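PDB 2FNA: conserved hypothetical protein from Sulfolobus solfataricus, which binds ADP in a P-loop ATPase domain and is thought to act as an archaeal AAA+ ATPase that hydrolyses ATP. Local coordinates for residues 74-85 against 121-131; 24-32 against 165-174. All blocks are in the same frame, centred on the assembly; numbering follows the deposited sequence. Where two conformers were deposited one is given.

Interaction 1: 74-85 against 121-131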
loop_
_atom_site.group_PDB
_atom_site.type_symbol
_atom_site.label_atom_id
_atom_site.label_comp_id
_atom_site.label_asym_id
_atom_site.label_seq_id
_atom_site.Cartn_x
_atom_site.Cartn_y
_atom_site.Cartn_z
ATOM N N TYR A 74 -10.657 -17.569 4.883
ATOM C CA TYR A 74 -11.422 -17.629 3.656
ATOM C C TYR A 74 -12.770 -16.937 3.853
ATOM O O TYR A 74 -13.235 -16.207 2.973
ATOM C CB TYR A 74 -11.624 -19.099 3.252
ATOM C CG TYR A 74 -12.518 -19.322 2.048
ATOM C CD1 TYR A 74 -12.171 -18.827 0.784
ATOM C CD2 TYR A 74 -13.694 -20.045 2.170
ATOM C CE1 TYR A 74 -13.002 -19.035 -0.323
ATOM C CE2 TYR A 74 -14.528 -20.249 1.084
ATOM C CZ TYR A 74 -14.173 -19.749 -0.153
ATOM O OH TYR A 74 -15.015 -19.979 -1.207
ATOM N N LYS A 75 -13.345 -17.155 5.032
ATOM C CA LYS A 75 -14.620 -16.585 5.465
ATOM C C LYS A 75 -14.523 -15.074 5.519
ATOM O O LYS A 75 -15.394 -14.391 4.992
ATOM C CB LYS A 75 -14.986 -17.185 6.838
ATOM C CG LYS A 75 -16.403 -16.945 7.362
ATOM N N ASP A 76 -13.443 -14.544 6.103
ATOM C CA ASP A 76 -13.291 -13.102 6.253
ATOM C C ASP A 76 -12.980 -12.412 4.928
ATOM O O ASP A 76 -13.352 -11.245 4.740
ATOM C CB ASP A 76 -12.224 -12.738 7.291
ATOM C CG ASP A 76 -12.665 -13.027 8.715
ATOM O OD1 ASP A 76 -13.862 -13.301 8.958
ATOM O OD2 ASP A 76 -11.802 -12.983 9.600
ATOM N N PHE A 77 -12.305 -13.124 4.026
ATOM C CA PHE A 77 -12.086 -12.630 2.671
ATOM C C PHE A 77 -13.399 -12.552 1.885
ATOM O O PHE A 77 -13.665 -11.549 1.213
ATOM C CB PHE A 77 -11.123 -13.518 1.923
ATOM C CG PHE A 77 -10.834 -13.044 0.528
ATOM C CD1 PHE A 77 -10.127 -11.866 0.321
ATOM C CD2 PHE A 77 -11.249 -13.782 -0.576
ATOM C CE1 PHE A 77 -9.831 -11.416 -0.987
ATOM C CE2 PHE A 77 -10.963 -13.345 -1.881
ATOM C CZ PHE A 77 -10.252 -12.159 -2.084
ATOM N N LEU A 78 -14.199 -13.605 1.960
ATOM C CA LEU A 78 -15.500 -13.638 1.273
ATOM C C LEU A 78 -16.490 -12.565 1.715
ATOM O O LEU A 78 -17.294 -12.110 0.899
ATOM C CB LEU A 78 -16.173 -14.997 1.431
ATOM C CG LEU A 78 -15.637 -16.148 0.583
ATOM C CD1 LEU A 78 -16.641 -17.245 0.633
ATOM C CD2 LEU A 78 -15.359 -15.745 -0.865
ATOM N N LEU A 79 -16.463 -12.195 2.998
ATOM C CA LEU A 79 -17.356 -11.151 3.520
ATOM C C LEU A 79 -16.986 -9.791 2.939
ATOM O O LEU A 79 -17.869 -8.991 2.683
ATOM C CB LEU A 79 -17.362 -11.102 5.056
ATOM N N GLU A 80 -15.696 -9.538 2.703
ATOM C CA GLU A 80 -15.275 -8.281 2.085
ATOM C C GLU A 80 -15.643 -8.210 0.600
ATOM O O GLU A 80 -16.063 -7.164 0.106
ATOM C CB GLU A 80 -13.765 -8.072 2.215
ATOM C CG GLU A 80 -13.288 -7.842 3.623
ATOM C CD GLU A 80 -13.790 -6.549 4.205
ATOM O OE1 GLU A 80 -13.840 -5.539 3.462
ATOM O OE2 GLU A 80 -14.111 -6.548 5.410
ATOM N N LEU A 81 -15.426 -9.319 -0.098
ATOM C CA LEU A 81 -15.787 -9.458 -1.498
ATOM C C LEU A 81 -17.315 -9.332 -1.673
ATOM O O LEU A 81 -17.811 -8.675 -2.592
ATOM C CB LEU A 81 -15.292 -10.819 -1.985
ATOM C CG LEU A 81 -15.404 -11.178 -3.462
ATOM C CD1 LEU A 81 -14.729 -10.104 -4.320
ATOM C CD2 LEU A 81 -14.804 -12.563 -3.713
ATOM N N GLN A 82 -18.049 -9.957 -0.770
ATOM C CA GLN A 82 -19.510 -9.916 -0.777
ATOM C C GLN A 82 -20.021 -8.486 -0.708
ATOM O O GLN A 82 -20.872 -8.095 -1.501
ATOM C CB GLN A 82 -20.025 -10.745 0.395
ATOM C CG GLN A 82 -21.509 -10.929 0.523
ATOM C CD GLN A 82 -21.807 -11.783 1.740
ATOM O OE1 GLN A 82 -21.581 -13.000 1.737
ATOM N NE2 GLN A 82 -22.263 -11.141 2.804
ATOM N N LYS A 83 -19.461 -7.700 0.205
ATOM C CA LYS A 83 -19.810 -6.287 0.339
ATOM C C LYS A 83 -19.571 -5.523 -0.961
ATOM O O LYS A 83 -20.428 -4.776 -1.406
ATOM C CB LYS A 83 -19.001 -5.630 1.456
ATOM C CG LYS A 83 -19.403 -6.034 2.863
ATOM C CD LYS A 83 -18.333 -5.612 3.870
ATOM N N GLU A 84 -18.408 -5.716 -1.576
ATOM C CA GLU A 84 -18.090 -5.005 -2.804
ATOM C C GLU A 84 -18.988 -5.406 -3.962
ATOM O O GLU A 84 -19.394 -4.556 -4.755
ATOM C CB GLU A 84 -16.606 -5.186 -3.180
ATOM C CG GLU A 84 -15.678 -4.245 -2.418
ATOM C CD GLU A 84 -16.063 -2.776 -2.562
ATOM O OE1 GLU A 84 -15.978 -2.190 -3.694
ATOM O OE2 GLU A 84 -16.460 -2.213 -1.520
ATOM N N ILE A 85 -19.288 -6.696 -4.064
ATOM C CA ILE A 85 -20.130 -7.215 -5.139
ATOM C C ILE A 85 -21.509 -6.562 -5.042
ATOM O O ILE A 85 -22.087 -6.165 -6.060
ATOM C CB ILE A 85 -20.207 -8.764 -5.110
ATOM C CG1 ILE A 85 -18.883 -9.350 -5.600
ATOM C CG2 ILE A 85 -21.334 -9.306 -5.998
ATOM C CD1 ILE A 85 -18.661 -10.774 -5.204
ATOM N N ARG A 121 -14.899 -24.582 -1.791
ATOM C CA ARG A 121 -14.655 -23.152 -1.967
ATOM C C ARG A 121 -15.255 -22.636 -3.281
ATOM O O ARG A 121 -15.576 -23.401 -4.188
ATOM C CB ARG A 121 -13.158 -22.804 -1.990
ATOM C CG ARG A 121 -12.244 -23.514 -0.997
ATOM C CD ARG A 121 -12.496 -23.148 0.457
ATOM N NE ARG A 121 -11.241 -22.912 1.166
ATOM C CZ ARG A 121 -11.089 -22.958 2.486
ATOM N NH1 ARG A 121 -12.117 -23.225 3.285
ATOM N NH2 ARG A 121 -9.895 -22.730 3.018
ATOM N N LEU A 122 -15.354 -21.311 -3.358
ATOM C CA LEU A 122 -15.833 -20.577 -4.530
ATOM C C LEU A 122 -14.754 -20.504 -5.617
ATOM O O LEU A 122 -13.556 -20.477 -5.325
ATOM C CB LEU A 122 -16.233 -19.168 -4.078
ATOM C CG LEU A 122 -16.461 -18.042 -5.083
ATOM C CD1 LEU A 122 -17.922 -17.940 -5.494
ATOM C CD2 LEU A 122 -15.986 -16.725 -4.465
ATOM N N SER A 123 -15.190 -20.487 -6.876
ATOM C CA SER A 123 -14.282 -20.310 -8.005
ATOM C C SER A 123 -14.151 -18.817 -8.300
ATOM O O SER A 123 -15.042 -18.204 -8.922
ATOM C CB SER A 123 -14.791 -21.034 -9.253
ATOM O OG SER A 123 -13.922 -20.808 -10.353
ATOM N N PHE A 124 -13.040 -18.246 -7.853
ATOM C CA PHE A 124 -12.738 -16.839 -8.101
ATOM C C PHE A 124 -12.699 -16.580 -9.612
ATOM O O PHE A 124 -13.213 -15.557 -10.056
ATOM C CB PHE A 124 -11.433 -16.434 -7.403
ATOM C CG PHE A 124 -11.220 -14.927 -7.284
ATOM C CD1 PHE A 124 -12.160 -14.110 -6.645
ATOM C CD2 PHE A 124 -10.046 -14.328 -7.785
ATOM C CE1 PHE A 124 -11.951 -12.713 -6.537
ATOM C CE2 PHE A 124 -9.836 -12.941 -7.684
ATOM C CZ PHE A 124 -10.790 -12.132 -7.047
ATOM N N ALA A 125 -12.173 -17.530 -10.399
ATOM C CA ALA A 125 -12.093 -17.379 -11.860
ATOM C C ALA A 125 -13.477 -17.295 -12.536
ATOM O O ALA A 125 -13.674 -16.479 -13.462
ATOM C CB ALA A 125 -11.299 -18.493 -12.455
ATOM N N ASN A 126 -14.436 -18.100 -12.071
ATOM C CA ASN A 126 -15.825 -18.029 -12.595
ATOM C C ASN A 126 -16.535 -16.764 -12.150
ATOM O O ASN A 126 -17.375 -16.214 -12.871
ATOM C CB ASN A 126 -16.650 -19.223 -12.131
ATOM C CG ASN A 126 -16.324 -20.504 -12.885
ATOM O OD1 ASN A 126 -15.629 -20.497 -13.909
ATOM N ND2 ASN A 126 -16.843 -21.618 -12.380
ATOM N N LEU A 127 -16.189 -16.299 -10.957
ATOM C CA LEU A 127 -16.724 -15.062 -10.427
ATOM C C LEU A 127 -16.316 -13.871 -11.308
ATOM O O LEU A 127 -17.168 -13.065 -11.707
ATOM C CB LEU A 127 -16.255 -14.884 -8.984
ATOM C CG LEU A 127 -16.768 -13.662 -8.206
ATOM C CD1 LEU A 127 -18.321 -13.609 -8.166
ATOM C CD2 LEU A 127 -16.188 -13.633 -6.783
ATOM N N LEU A 128 -15.026 -13.787 -11.618
ATOM C CA LEU A 128 -14.466 -12.724 -12.464
ATOM C C LEU A 128 -15.076 -12.774 -13.853
ATOM O O LEU A 128 -15.394 -11.738 -14.459
ATOM C CB LEU A 128 -12.956 -12.878 -12.594
ATOM C CG LEU A 128 -12.083 -12.722 -11.343
ATOM C CD1 LEU A 128 -10.645 -13.005 -11.720
ATOM C CD2 LEU A 128 -12.212 -11.350 -10.764
ATOM N N GLU A 129 -15.218 -13.995 -14.351
ATOM C CA GLU A 129 -15.795 -14.244 -15.656
ATOM C C GLU A 129 -17.242 -13.755 -15.740
ATOM O O GLU A 129 -17.697 -13.343 -16.810
ATOM C CB GLU A 129 -15.701 -15.739 -15.985
ATOM C CG GLU A 129 -15.885 -16.039 -17.455
ATOM C CD GLU A 129 -15.277 -17.362 -17.902
ATOM O OE1 GLU A 129 -14.537 -18.020 -17.127
ATOM O OE2 GLU A 129 -15.543 -17.730 -19.063
ATOM N N SER A 130 -17.953 -13.771 -14.611
ATOM C CA SER A 130 -19.351 -13.301 -14.567
ATOM C C SER A 130 -19.461 -11.777 -14.507
ATOM O O SER A 130 -20.441 -11.204 -14.983
ATOM C CB SER A 130 -20.083 -13.905 -13.373
ATOM O OG SER A 130 -19.656 -13.308 -12.174
ATOM N N PHE A 131 -18.468 -11.120 -13.903
ATOM C CA PHE A 131 -18.367 -9.672 -13.953
ATOM C C PHE A 131 -18.203 -9.273 -15.401
ATOM O O PHE A 131 -18.865 -8.345 -15.875
ATOM C CB PHE A 131 -17.147 -9.148 -13.197
ATOM C CG PHE A 131 -17.138 -9.435 -11.722
ATOM C CD1 PHE A 131 -18.282 -9.781 -11.030
ATOM C CD2 PHE A 131 -15.941 -9.320 -11.011
ATOM C CE1 PHE A 131 -18.232 -10.028 -9.658
ATOM C CE2 PHE A 131 -15.896 -9.557 -9.639
ATOM C CZ PHE A 131 -17.048 -9.916 -8.968
#
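The Tyr74 ring is covered on both faces: Arg121 lies over one and Leu78 CG, from the next turn of its own helix, over the other. Arg121 CD sits 3.7 Å from the Tyr74 ring centroid, a CH-pi contact, and the guanidinium continues across the same face toward the CB end, its plane tilted only 20° from the ring. Arg121 CZ is 4.4 Å from the Tyr74 ring centroid, so the cation-pi contact is off-centre. Farther along, Leu81 CD2 meets the edge of the Phe124 ring at CE1, while Leu128 CD2, one turn on in helix 124-133, lies over one face of that ring, toward its rim. Swung out by a CG anti to the backbone N (chi1 175°), Tyr74 reaches the loop before helix 124-133, where its OH accepts a nearly straight hydrogen bond from Leu122 N (2.6 Å, 166°). A phenylalanine here would probably leave Leu122 N without this acceptor and the loop less firmly tied to helix 74-91. Leu78 CD2 touches Leu122 CD2 at 3.8 Å, Leu81 and Leu127 meet tip to tip through their CD2 methyls (3.5 Å), and Ile85 CG1 lies 3.9 Å from Phe131 CZ. The two helices run almost parallel beside the P-loop domain's sheet, where Phe77 packs on Leu61 of strand 58-62. Stack and hydrogen bond thus fix residues 121-122 to the start of helix 74-91; nonpolar packing holds the rest.

Interaction 2: 24-32 against 165-174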
loop_
_atom_site.group_PDB
_atom_site.type_symbol
_atom_site.label_atom_id
_atom_site.label_comp_id
_atom_site.label_asym_id
_atom_site.label_seq_id
_atom_site.Cartn_x
_atom_site.Cartn_y
_atom_site.Cartn_z
ATOM N N LYS A 24 -0.732 6.930 -16.544
ATOM C CA LYS A 24 -0.286 5.549 -16.747
ATOM C C LYS A 24 -1.201 4.514 -16.073
ATOM O O LYS A 24 -1.569 3.502 -16.676
ATOM C CB LYS A 24 1.149 5.369 -16.233
ATOM C CG LYS A 24 1.692 3.931 -16.419
ATOM C CD LYS A 24 3.206 3.862 -16.343
ATOM C CE LYS A 24 3.696 2.460 -16.696
ATOM N NZ LYS A 24 5.151 2.306 -16.419
ATOM N N LEU A 25 -1.523 4.755 -14.807
ATOM C CA LEU A 25 -2.509 3.945 -14.083
ATOM C C LEU A 25 -3.830 3.809 -14.826
ATOM O O LEU A 25 -4.330 2.711 -15.041
ATOM C CB LEU A 25 -2.768 4.546 -12.715
ATOM C CG LEU A 25 -3.789 3.846 -11.801
ATOM C CD1 LEU A 25 -3.543 4.231 -10.361
ATOM C CD2 LEU A 25 -5.229 4.136 -12.180
ATOM N N LYS A 26 -4.401 4.941 -15.214
ATOM C CA LYS A 26 -5.636 4.989 -15.981
ATOM C C LYS A 26 -5.585 4.273 -17.331
ATOM O O LYS A 26 -6.630 3.885 -17.849
ATOM C CB LYS A 26 -6.046 6.467 -16.196
ATOM C CG LYS A 26 -6.579 7.125 -14.931
ATOM C CD LYS A 26 -6.911 8.611 -15.161
ATOM C CE LYS A 26 -8.108 8.802 -16.049
ATOM N NZ LYS A 26 -8.136 10.181 -16.649
ATOM N N GLY A 27 -4.383 4.126 -17.906
ATOM C CA GLY A 27 -4.197 3.431 -19.173
ATOM C C GLY A 27 -4.505 1.946 -19.098
ATOM O O GLY A 27 -4.806 1.328 -20.119
ATOM N N LEU A 28 -4.439 1.374 -17.894
ATOM C CA LEU A 28 -4.758 -0.047 -17.686
ATOM C C LEU A 28 -4.067 -0.860 -18.798
ATOM O O LEU A 28 -4.689 -1.629 -19.509
ATOM C CB LEU A 28 -6.280 -0.253 -17.692
ATOM C CG LEU A 28 -7.097 0.466 -16.592
ATOM C CD1 LEU A 28 -8.597 0.307 -16.828
ATOM C CD2 LEU A 28 -6.770 -0.016 -15.199
ATOM N N ARG A 29 -2.761 -0.618 -18.917
ATOM C CA ARG A 29 -1.943 -0.991 -20.048
ATOM C C ARG A 29 -1.583 -2.473 -20.128
ATOM O O ARG A 29 -1.117 -2.934 -21.158
ATOM C CB ARG A 29 -0.674 -0.129 -20.036
ATOM C CG ARG A 29 -0.954 1.330 -20.350
ATOM C CD ARG A 29 0.272 2.209 -20.241
ATOM N NE ARG A 29 -0.102 3.625 -20.317
ATOM C CZ ARG A 29 0.751 4.651 -20.290
ATOM N NH1 ARG A 29 2.059 4.441 -20.172
ATOM N NH2 ARG A 29 0.290 5.899 -20.380
ATOM N N ALA A 30 -1.758 -3.196 -19.026
ATOM C CA ALA A 30 -1.734 -4.656 -19.017
ATOM C C ALA A 30 -2.918 -5.117 -18.145
ATOM O O ALA A 30 -3.526 -4.316 -17.440
ATOM C CB ALA A 30 -0.424 -5.158 -18.453
ATOM N N PRO A 31 -3.285 -6.395 -18.223
ATOM C CA PRO A 31 -4.335 -6.896 -17.323
ATOM C C PRO A 31 -4.087 -6.673 -15.827
ATOM O O PRO A 31 -5.053 -6.597 -15.039
ATOM C CB PRO A 31 -4.381 -8.386 -17.659
ATOM C CG PRO A 31 -3.974 -8.425 -19.101
ATOM C CD PRO A 31 -2.877 -7.412 -19.207
ATOM N N ILE A 32 -2.805 -6.598 -15.453
ATOM C CA ILE A 32 -2.386 -6.224 -14.105
ATOM C C ILE A 32 -1.542 -4.956 -14.113
ATOM O O ILE A 32 -0.527 -4.823 -14.842
ATOM C CB ILE A 32 -1.678 -7.388 -13.348
ATOM C CG1 ILE A 32 -2.663 -8.527 -13.092
ATOM C CG2 ILE A 32 -1.133 -6.909 -11.987
ATOM C CD1 ILE A 32 -2.017 -9.769 -12.595
ATOM N N TYR A 165 -5.851 -12.814 -16.589
ATOM C CA TYR A 165 -4.776 -12.183 -17.356
ATOM C C TYR A 165 -4.758 -12.696 -18.787
ATOM O O TYR A 165 -4.769 -11.905 -19.740
ATOM C CB TYR A 165 -3.403 -12.412 -16.660
ATOM C CG TYR A 165 -2.274 -11.576 -17.251
ATOM C CD1 TYR A 165 -1.776 -11.849 -18.520
ATOM C CD2 TYR A 165 -1.713 -10.539 -16.542
ATOM C CE1 TYR A 165 -0.756 -11.098 -19.060
ATOM C CE2 TYR A 165 -0.706 -9.775 -17.075
ATOM C CZ TYR A 165 -0.238 -10.060 -18.345
ATOM O OH TYR A 165 0.768 -9.317 -18.863
ATOM N N ASP A 166 -4.727 -14.020 -18.950
ATOM C CA ASP A 166 -4.654 -14.609 -20.295
ATOM C C ASP A 166 -5.989 -14.586 -21.071
ATOM O O ASP A 166 -5.976 -14.474 -22.299
ATOM C CB ASP A 166 -4.094 -16.044 -20.254
ATOM C CG ASP A 166 -2.659 -16.116 -19.705
ATOM O OD1 ASP A 166 -1.941 -15.079 -19.668
ATOM O OD2 ASP A 166 -2.253 -17.226 -19.297
ATOM N N ASN A 167 -7.127 -14.653 -20.366
ATOM C CA ASN A 167 -8.435 -14.912 -21.027
ATOM C C ASN A 167 -9.595 -13.924 -20.812
ATOM O O ASN A 167 -10.535 -13.907 -21.610
ATOM C CB ASN A 167 -8.923 -16.303 -20.630
ATOM C CG ASN A 167 -7.881 -17.359 -20.887
ATOM O OD1 ASN A 167 -7.628 -17.715 -22.032
ATOM N ND2 ASN A 167 -7.225 -17.829 -19.825
ATOM N N LEU A 168 -9.562 -13.152 -19.730
ATOM C CA LEU A 168 -10.651 -12.212 -19.401
ATOM C C LEU A 168 -10.163 -10.821 -19.766
ATOM O O LEU A 168 -9.439 -10.161 -19.009
ATOM C CB LEU A 168 -11.082 -12.336 -17.925
ATOM C CG LEU A 168 -11.561 -13.730 -17.463
ATOM C CD1 LEU A 168 -11.961 -13.731 -16.011
ATOM C CD2 LEU A 168 -12.725 -14.233 -18.297
ATOM N N LYS A 169 -10.546 -10.410 -20.974
ATOM C CA LYS A 169 -10.030 -9.193 -21.606
ATOM C C LYS A 169 -10.706 -7.924 -21.145
ATOM O O LYS A 169 -10.194 -6.846 -21.410
ATOM C CB LYS A 169 -10.114 -9.295 -23.133
ATOM C CG LYS A 169 -9.401 -10.543 -23.732
ATOM C CD LYS A 169 -7.859 -10.498 -23.617
ATOM C CE LYS A 169 -7.265 -11.908 -23.701
ATOM N NZ LYS A 169 -5.875 -11.946 -24.265
ATOM N N ARG A 170 -11.840 -8.047 -20.455
ATOM C CA ARG A 170 -12.490 -6.897 -19.804
ATOM C C ARG A 170 -12.276 -6.834 -18.299
ATOM O O ARG A 170 -12.947 -6.062 -17.637
ATOM C CB ARG A 170 -13.998 -6.863 -20.094
ATOM C CG ARG A 170 -14.308 -6.467 -21.536
ATOM C CD ARG A 170 -15.767 -6.122 -21.748
ATOM N NE ARG A 170 -16.647 -7.275 -21.564
ATOM C CZ ARG A 170 -16.755 -8.287 -22.423
ATOM N NH1 ARG A 170 -16.031 -8.324 -23.544
ATOM N NH2 ARG A 170 -17.591 -9.285 -22.159
ATOM N N ILE A 171 -11.369 -7.637 -17.762
ATOM C CA ILE A 171 -11.032 -7.592 -16.330
ATOM C C ILE A 171 -9.650 -6.970 -16.226
ATOM O O ILE A 171 -8.693 -7.471 -16.834
ATOM C CB ILE A 171 -11.066 -9.005 -15.636
ATOM C CG1 ILE A 171 -12.470 -9.631 -15.630
ATOM C CG2 ILE A 171 -10.521 -8.943 -14.202
ATOM C CD1 ILE A 171 -13.468 -8.986 -14.739
ATOM N N LYS A 172 -9.577 -5.837 -15.517
ATOM C CA LYS A 172 -8.346 -5.085 -15.313
ATOM C C LYS A 172 -8.060 -4.935 -13.829
ATOM O O LYS A 172 -8.843 -4.320 -13.109
ATOM C CB LYS A 172 -8.470 -3.703 -15.936
ATOM C CG LYS A 172 -8.866 -3.682 -17.379
ATOM C CD LYS A 172 -7.812 -4.311 -18.252
ATOM C CE LYS A 172 -8.205 -4.338 -19.738
ATOM N NZ LYS A 172 -7.291 -5.316 -20.348
ATOM N N PHE A 173 -6.950 -5.511 -13.360
ATOM C CA PHE A 173 -6.584 -5.444 -11.960
ATOM C C PHE A 173 -5.695 -4.263 -11.676
ATOM O O PHE A 173 -4.770 -3.929 -12.466
ATOM C CB PHE A 173 -5.792 -6.681 -11.535
ATOM C CG PHE A 173 -6.584 -7.943 -11.544
ATOM C CD1 PHE A 173 -7.261 -8.353 -10.396
ATOM C CD2 PHE A 173 -6.632 -8.742 -12.670
ATOM C CE1 PHE A 173 -8.015 -9.508 -10.399
ATOM C CE2 PHE A 173 -7.359 -9.919 -12.667
ATOM C CZ PHE A 173 -8.050 -10.296 -11.527
ATOM N N ILE A 174 -5.914 -3.668 -10.509
ATOM C CA ILE A 174 -4.978 -2.717 -9.975
ATOM C C ILE A 174 -4.556 -3.228 -8.608
ATOM O O ILE A 174 -5.390 -3.384 -7.711
ATOM C CB ILE A 174 -5.577 -1.269 -9.884
ATOM C CG1 ILE A 174 -5.936 -0.750 -11.268
ATOM C CG2 ILE A 174 -4.589 -0.311 -9.219
ATOM C CD1 ILE A 174 -6.772 0.510 -11.215
HETATM O O HOH W 1 -4.778 -4.445 -20.547
HETATM O O HOH W 2 -4.547 -2.994 -15.238
#
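A chi1 of -169° turns the Tyr165 ring away from its own backbone N and lays it against Pro31, whereas Leu28 CG and Ile174 CG1 both lie anti to the carbonyl carbon, which brings Leu28 CD2 to 4.0 Å from Ile174 CD1. Pro31 CG stands over the middle of the Tyr165 ring, 3.9 Å from its centroid and 4° off the normal, a CH-pi contact; Ile32 CD1 comes to the ring's edge. The phenol OH is held by Ala200 O. Where strand 32-37 begins, Phe173 N donates to Pro31 O (2.8 Å, 168°), opening the parallel pairing in which Ile32 and Phe173 project from the same face of the sheet. Leu25 CD2 joins Ile174 CD1 at 4.1 Å, where Ile47 of helix 43-54 packs on both residues. Two waters complete the join: one accepts from Lys172 NZ (2.7 Å) and donates to Leu28 O, the other donates to both Ala30 O and Phe173 O. Strands 32-37 and 171-177 are neighbours in the parallel sheet of the P-loop NTPase fold, and strand 32-37 runs on toward the probable Walker A loop. Water thus satisfies carbonyls ahead of strand 32-37 and ties one to strand 171-177, supplementing the direct backbone bond.

Both contacts are largely buried within the ATPase domain. Interaction 2 joins adjacent central strands of the parallel sheet and the helix ends and connections before them, with the side chain of Leu25 about 10 Å from the bound ADP; interaction 1 pairs two helices at the side of the sheet and ends in the exposed Arg121. Both rest on apolar packing; interaction 2 adds strand pairing and bridging waters, interaction 1 a cationic stack and a backbone N-H bond to a phenol. They share no segment, yet they meet directly: Leu128 of helix 124-133 packs on Leu168, Ile171 and Phe173, with Leu128 CD1 3.8 Å from Phe173 CZ, so one side of that helix faces helix 74-91 and another covers the sheet.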